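Local structure of rhodopsin (Rubrobacter xylanophilus, 6KFQ) at residues Ala136-Val141 with Leu174-Pro179; Thr157-Gln162 with Arg220-Asp225. The protein binds retinal as its chromophore within a bundle of transmembrane helices and pumps protons across the membrane in response to light. All coordinates share one frame; numbering follows the deposited sequence.

Interaction 1: residues Ala136-Val141 with Leu174-Pro179. With RET (retinal), chain R; MPG ([(Z)-octadec-9-enyl] (2R)-2,3-bis(oxidanyl)propanoate), chain C; MPG ([(Z)-octadec-9-enyl] (2R)-2,3-bis(oxidanyl)propanoate), chain F.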
# COMPACT_ATOMS: atom_id res chain seq x y z
N ALA A 136 -2.63 -13.87 -8.75
CA ALA A 136 -3.82 -14.59 -8.28
C ALA A 136 -4.25 -14.09 -6.91
O ALA A 136 -5.43 -13.84 -6.68
CB ALA A 136 -3.54 -16.09 -8.24
N ALA A 137 -3.30 -13.96 -5.98
CA ALA A 137 -3.62 -13.43 -4.66
C ALA A 137 -4.13 -12.00 -4.76
O ALA A 137 -5.07 -11.62 -4.05
CB ALA A 137 -2.40 -13.49 -3.74
N PHE A 138 -3.51 -11.21 -5.63
CA PHE A 138 -3.97 -9.84 -5.86
C PHE A 138 -5.43 -9.82 -6.30
O PHE A 138 -6.24 -9.04 -5.79
CB PHE A 138 -3.08 -9.18 -6.91
CG PHE A 138 -3.41 -7.74 -7.20
CD1 PHE A 138 -3.30 -7.25 -8.49
CD2 PHE A 138 -3.83 -6.88 -6.19
CE1 PHE A 138 -3.59 -5.91 -8.77
CE2 PHE A 138 -4.12 -5.55 -6.47
CZ PHE A 138 -4.01 -5.07 -7.75
N ILE A 139 -5.80 -10.71 -7.22
CA ILE A 139 -7.19 -10.76 -7.65
C ILE A 139 -8.09 -11.13 -6.48
O ILE A 139 -9.19 -10.58 -6.33
CB ILE A 139 -7.33 -11.72 -8.83
CG1 ILE A 139 -6.48 -11.21 -10.00
CG2 ILE A 139 -8.81 -11.90 -9.22
CD1 ILE A 139 -6.34 -12.20 -11.11
N GLY A 140 -7.62 -12.01 -5.60
CA GLY A 140 -8.35 -12.28 -4.37
C GLY A 140 -8.59 -11.02 -3.54
O GLY A 140 -9.70 -10.78 -3.07
N VAL A 141 -7.54 -10.21 -3.35
CA VAL A 141 -7.68 -8.96 -2.60
C VAL A 141 -8.73 -8.06 -3.22
O VAL A 141 -9.63 -7.56 -2.54
CB VAL A 141 -6.32 -8.23 -2.50
CG1 VAL A 141 -6.51 -6.80 -1.92
CG2 VAL A 141 -5.33 -9.05 -1.71
N LEU A 174 -4.59 2.45 -8.39
CA LEU A 174 -3.15 2.54 -8.16
C LEU A 174 -2.52 1.16 -7.99
O LEU A 174 -1.45 0.89 -8.53
CB LEU A 174 -2.86 3.42 -6.94
CG LEU A 174 -3.14 4.92 -7.09
CD1 LEU A 174 -2.83 5.61 -5.78
CD2 LEU A 174 -2.33 5.54 -8.21
N TRP A 175 -3.19 0.27 -7.24
CA TRP A 175 -2.56 -1.02 -6.97
C TRP A 175 -2.41 -1.84 -8.23
O TRP A 175 -1.46 -2.60 -8.36
CB TRP A 175 -3.34 -1.80 -5.92
CG TRP A 175 -3.23 -1.27 -4.51
CD1 TRP A 175 -3.10 0.04 -4.13
CD2 TRP A 175 -3.25 -2.04 -3.29
NE1 TRP A 175 -3.03 0.13 -2.75
CE2 TRP A 175 -3.14 -1.13 -2.22
CE3 TRP A 175 -3.36 -3.40 -3.01
CZ2 TRP A 175 -3.12 -1.54 -0.88
CZ3 TRP A 175 -3.34 -3.82 -1.69
CH2 TRP A 175 -3.22 -2.89 -0.64
N ILE A 176 -3.35 -1.72 -9.17
CA ILE A 176 -3.23 -2.41 -10.44
C ILE A 176 -1.98 -1.96 -11.19
O ILE A 176 -1.36 -2.74 -11.93
CB ILE A 176 -4.52 -2.20 -11.26
CG1 ILE A 176 -5.64 -3.07 -10.66
CG2 ILE A 176 -4.30 -2.54 -12.72
CD1 ILE A 176 -6.98 -2.76 -11.23
N CYS A 177 -1.53 -0.72 -10.97
CA CYS A 177 -0.34 -0.26 -11.67
C CYS A 177 0.93 -0.97 -11.21
O CYS A 177 1.90 -1.04 -11.97
CB CYS A 177 -0.17 1.26 -11.50
SG CYS A 177 -1.49 2.20 -12.30
N TYR A 178 0.97 -1.47 -9.97
CA TYR A 178 2.22 -2.01 -9.44
C TYR A 178 2.70 -3.24 -10.20
O TYR A 178 3.88 -3.27 -10.58
CB TYR A 178 2.10 -2.33 -7.95
CG TYR A 178 2.20 -1.12 -7.04
CD1 TYR A 178 1.11 -0.29 -6.85
CD2 TYR A 178 3.38 -0.83 -6.36
CE1 TYR A 178 1.19 0.81 -6.01
CE2 TYR A 178 3.47 0.27 -5.52
CZ TYR A 178 2.38 1.08 -5.35
OH TYR A 178 2.46 2.18 -4.52
N PRO A 179 1.88 -4.26 -10.46
CA PRO A 179 2.36 -5.37 -11.30
C PRO A 179 2.75 -4.94 -12.70
O PRO A 179 3.63 -5.55 -13.30
CB PRO A 179 1.17 -6.36 -11.31
CG PRO A 179 -0.02 -5.54 -10.92
CD PRO A 179 0.53 -4.54 -9.91
C1 RET R . 3.84 -7.23 -7.27
C2 RET R . 4.51 -8.21 -8.25
C3 RET R . 3.79 -9.53 -8.42
C4 RET R . 2.35 -9.32 -8.85
C5 RET R . 1.65 -8.19 -8.12
C6 RET R . 2.30 -7.31 -7.34
C7 RET R . 1.55 -6.25 -6.68
C8 RET R . 1.95 -5.32 -5.76
C9 RET R . 1.18 -4.27 -5.13
C10 RET R . 1.83 -3.36 -4.39
C11 RET R . 1.27 -2.24 -3.68
C12 RET R . 2.05 -1.44 -2.96
C13 RET R . 1.64 -0.30 -2.18
C14 RET R . 2.57 0.33 -1.41
C15 RET R . 2.37 1.45 -0.54
C16 RET R . 4.34 -7.57 -5.86
C17 RET R . 4.38 -5.84 -7.67
C18 RET R . 0.15 -8.29 -8.21
C19 RET R . -0.30 -4.23 -5.35
C20 RET R . 0.20 0.11 -2.23
C2 MPG C . -18.14 -8.84 -7.35
C3 MPG C . -17.13 -9.40 -8.33
C4 MPG C . -15.83 -8.63 -8.35
C5 MPG C . -14.74 -9.24 -9.20
C6 MPG C . -13.37 -8.63 -8.97
C7 MPG C . -12.22 -9.35 -9.66
C8 MPG C . -12.13 -9.10 -11.13
C9 MPG C . -11.08 -9.94 -11.80
C10 MPG C . -9.98 -9.55 -12.38
C11 MPG C . -9.42 -8.17 -12.47
C12 MPG C . -8.07 -8.06 -11.82
C13 MPG C . -7.08 -7.17 -12.55
C14 MPG C . -5.65 -7.40 -12.13
C15 MPG C . -4.63 -6.92 -13.12
C16 MPG C . -3.27 -7.53 -12.94
C17 MPG C . -2.26 -7.16 -14.01
C18 MPG C . -0.96 -7.92 -13.91
C4 MPG F . -17.31 -1.52 -7.39
C5 MPG F . -16.53 -0.33 -7.91
C6 MPG F . -15.27 -0.69 -8.65
C7 MPG F . -14.45 0.51 -9.13
C8 MPG F . -13.28 0.13 -9.98
C9 MPG F . -12.43 1.29 -10.41
C10 MPG F . -11.46 1.19 -11.28
C11 MPG F . -11.10 -0.09 -11.96
C12 MPG F . -10.15 0.07 -13.11
C13 MPG F . -8.71 0.38 -12.74
C14 MPG F . -7.81 0.54 -13.94
C15 MPG F . -6.34 0.67 -13.65
C16 MPG F . -5.50 0.83 -14.89
C17 MPG F . -4.01 0.80 -14.72
C18 MPG F . -3.25 0.91 -16.03
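The Phe138 ring has retinal C19 over one face and Ile176 N at its edge. Trp175 turns its ring edge toward Phe138 CE2, and retinal methyl C20 lies over one of its faces, offset toward the rim and 3.2 Å above the plane. Tyr178 lays its ring beneath the polyene, with retinal C11 3.5 Å above its centre.

Across the helices, the Phe138 ring does most of the touching. Its CG is anti to the backbone N (chi1 -177°), and its tip CZ reaches the backbone of the facing helix, 3.6 Å from Trp175 O. CZ also meets Trp175 CB at 3.8 Å and Ile176 CG1 at 3.9 Å. Phe138 CE1 adds Pro179 CG. Val141 CG1 approaches Trp175 CZ3 more loosely. Pro179 CB is 3.7 Å from C5 of the ionone ring. On the membrane side, lipid tails lie against Pro179, Ile139, Ile176 and Cys177.

Tyr178 OH is hydrogen-bonded to Asp205. Replacing Tyr178 by an alanine is likely to leave the polyene without its flat support on that side and Asp205 without this hydroxyl partner.

The axes of the two segments run antiparallel, 11.7 Å apart at closest approach, and large side chains bridge them. No hydrogen bond crosses between the two segments. Van der Waals contact with ring faces, ring edges and methyls therefore shapes this wall of the retinal pocket.

Interaction 2: residues Thr157-Gln162 with Arg220-Asp225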
# COMPACT_ATOMS: atom_id res chain seq x y z
N THR A 157 -22.77 5.74 7.22
CA THR A 157 -23.34 7.06 6.97
C THR A 157 -22.92 7.54 5.58
O THR A 157 -21.92 7.06 5.04
CB THR A 157 -22.88 8.06 8.03
OG1 THR A 157 -21.46 8.18 7.98
CG2 THR A 157 -23.32 7.61 9.41
N PRO A 158 -23.67 8.46 4.98
CA PRO A 158 -23.30 8.95 3.64
C PRO A 158 -21.87 9.45 3.54
O PRO A 158 -21.22 9.21 2.52
CB PRO A 158 -24.32 10.08 3.41
CG PRO A 158 -25.52 9.64 4.18
CD PRO A 158 -24.97 9.00 5.42
N ALA A 159 -21.35 10.11 4.57
CA ALA A 159 -19.98 10.62 4.49
C ALA A 159 -18.96 9.49 4.54
O ALA A 159 -17.94 9.54 3.85
CB ALA A 159 -19.70 11.61 5.62
N VAL A 160 -19.20 8.49 5.39
CA VAL A 160 -18.32 7.33 5.44
C VAL A 160 -18.35 6.58 4.11
O VAL A 160 -17.31 6.20 3.56
CB VAL A 160 -18.70 6.42 6.62
CG1 VAL A 160 -17.93 5.11 6.55
CG2 VAL A 160 -18.43 7.15 7.93
N ALA A 161 -19.56 6.33 3.59
CA ALA A 161 -19.68 5.64 2.31
C ALA A 161 -18.93 6.39 1.21
O ALA A 161 -18.30 5.78 0.34
CB ALA A 161 -21.15 5.47 1.95
N GLN A 162 -18.96 7.72 1.26
CA GLN A 162 -18.35 8.52 0.20
C GLN A 162 -16.83 8.46 0.26
O GLN A 162 -16.16 8.29 -0.78
CB GLN A 162 -18.84 9.97 0.30
CG GLN A 162 -18.21 10.90 -0.74
CD GLN A 162 -18.67 12.34 -0.58
OE1 GLN A 162 -19.70 12.61 0.04
NE2 GLN A 162 -17.90 13.26 -1.14
N ARG A 220 -13.09 14.64 8.03
CA ARG A 220 -13.40 14.74 9.45
C ARG A 220 -14.85 14.38 9.75
O ARG A 220 -15.14 13.82 10.81
CB ARG A 220 -13.08 16.14 9.96
CG ARG A 220 -11.64 16.56 9.72
CD ARG A 220 -11.36 17.95 10.31
NE ARG A 220 -11.76 18.01 11.71
CZ ARG A 220 -11.06 17.50 12.72
NH1 ARG A 220 -9.90 16.91 12.49
NH2 ARG A 220 -11.52 17.60 13.96
N GLN A 221 -15.77 14.72 8.84
CA GLN A 221 -17.17 14.35 9.05
C GLN A 221 -17.33 12.84 9.10
O GLN A 221 -18.01 12.31 9.99
CB GLN A 221 -18.04 14.94 7.93
CG GLN A 221 -19.47 14.43 7.96
CD GLN A 221 -20.22 14.76 6.68
OE1 GLN A 221 -19.64 15.28 5.73
NE2 GLN A 221 -21.52 14.46 6.66
N ALA A 222 -16.72 12.14 8.14
CA ALA A 222 -16.79 10.68 8.13
C ALA A 222 -16.16 10.10 9.39
O ALA A 222 -16.75 9.22 10.03
CB ALA A 222 -16.08 10.16 6.88
N LEU A 223 -14.98 10.58 9.75
CA LEU A 223 -14.32 10.11 10.97
C LEU A 223 -15.22 10.32 12.19
O LEU A 223 -15.49 9.38 12.94
CB LEU A 223 -12.98 10.83 11.14
CG LEU A 223 -12.00 10.51 10.00
CD1 LEU A 223 -10.65 11.17 10.23
CD2 LEU A 223 -11.86 9.01 9.82
N SER A 224 -15.75 11.53 12.35
CA SER A 224 -16.61 11.81 13.50
C SER A 224 -17.85 10.93 13.47
O SER A 224 -18.33 10.50 14.53
CB SER A 224 -16.98 13.29 13.55
OG SER A 224 -17.78 13.65 12.44
N ASP A 225 -18.39 10.66 12.28
CA ASP A 225 -19.49 9.71 12.15
C ASP A 225 -19.12 8.37 12.77
O ASP A 225 -19.91 7.78 13.53
CB ASP A 225 -19.86 9.52 10.67
CG ASP A 225 -20.76 10.62 10.14
OD1 ASP A 225 -21.20 11.47 10.94
OD2 ASP A 225 -21.04 10.62 8.92
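Thr157 and Asp225 form the one hydrogen bond between the segments. Thr157 OG1 donates to Asp225 OD2 over 2.6 Å and meets it from above the carboxylate plane, 37° out of it. With chi1 at 61°, OG1 lies between the backbone N and the carbonyl carbon. From there the same oxygen also accepts a weak capping bond from Val160 N, 3.5 Å away. The carboxylate thus sits close to the start of helix 158-184, where the helix dipole would probably help stabilise its negative charge.

The rest is van der Waals contact. The Ala159 methyl sits over the side-chain amide of Gln221, with CB 3.4 Å from Gln221 CD and nearly as close to NE2. Ala222 CB packs on Ala159 O at 3.6 Å. Val160 CG2 touches Ala222 O at 3.4 Å and also meets Asp225 CB.

Small side chains let the helices come close. The segment axes approach to 8.0 Å and cross at -118°. Leu223 points away from segment 157-162 and packs on Phe34 and Phe35 of helix 32-53.

This is a threonine N-cap joined to an acid on a second helix. It ties the start of one transmembrane helix to the short C-terminal helix, probably at the cytoplasmic end of the opsin bundle.

Overall arrangement
From the N terminus, the chain runs through helices 2-23, 32-53, 70-90 and 98-120 before it reaches the first segment, 136-141 on helix 124-153. Residues 157-162 follow, at the start of helix 158-184. Segment 174-179, further along that helix, then closes the loop of interaction 1 over 32 intervening residues. The chain goes on through helix 194-218 to 220-225, which closes interaction 2 over 57 residues. The two loops cross rather than nest. Helix 158-184 serves both: mid-membrane it faces helix 124-153 beside retinal, and at its first turn it meets helix 220-228. The contact centres are about 27 Å apart, and the nearest atoms of the two contacts are about 14 Å apart, so they do not touch.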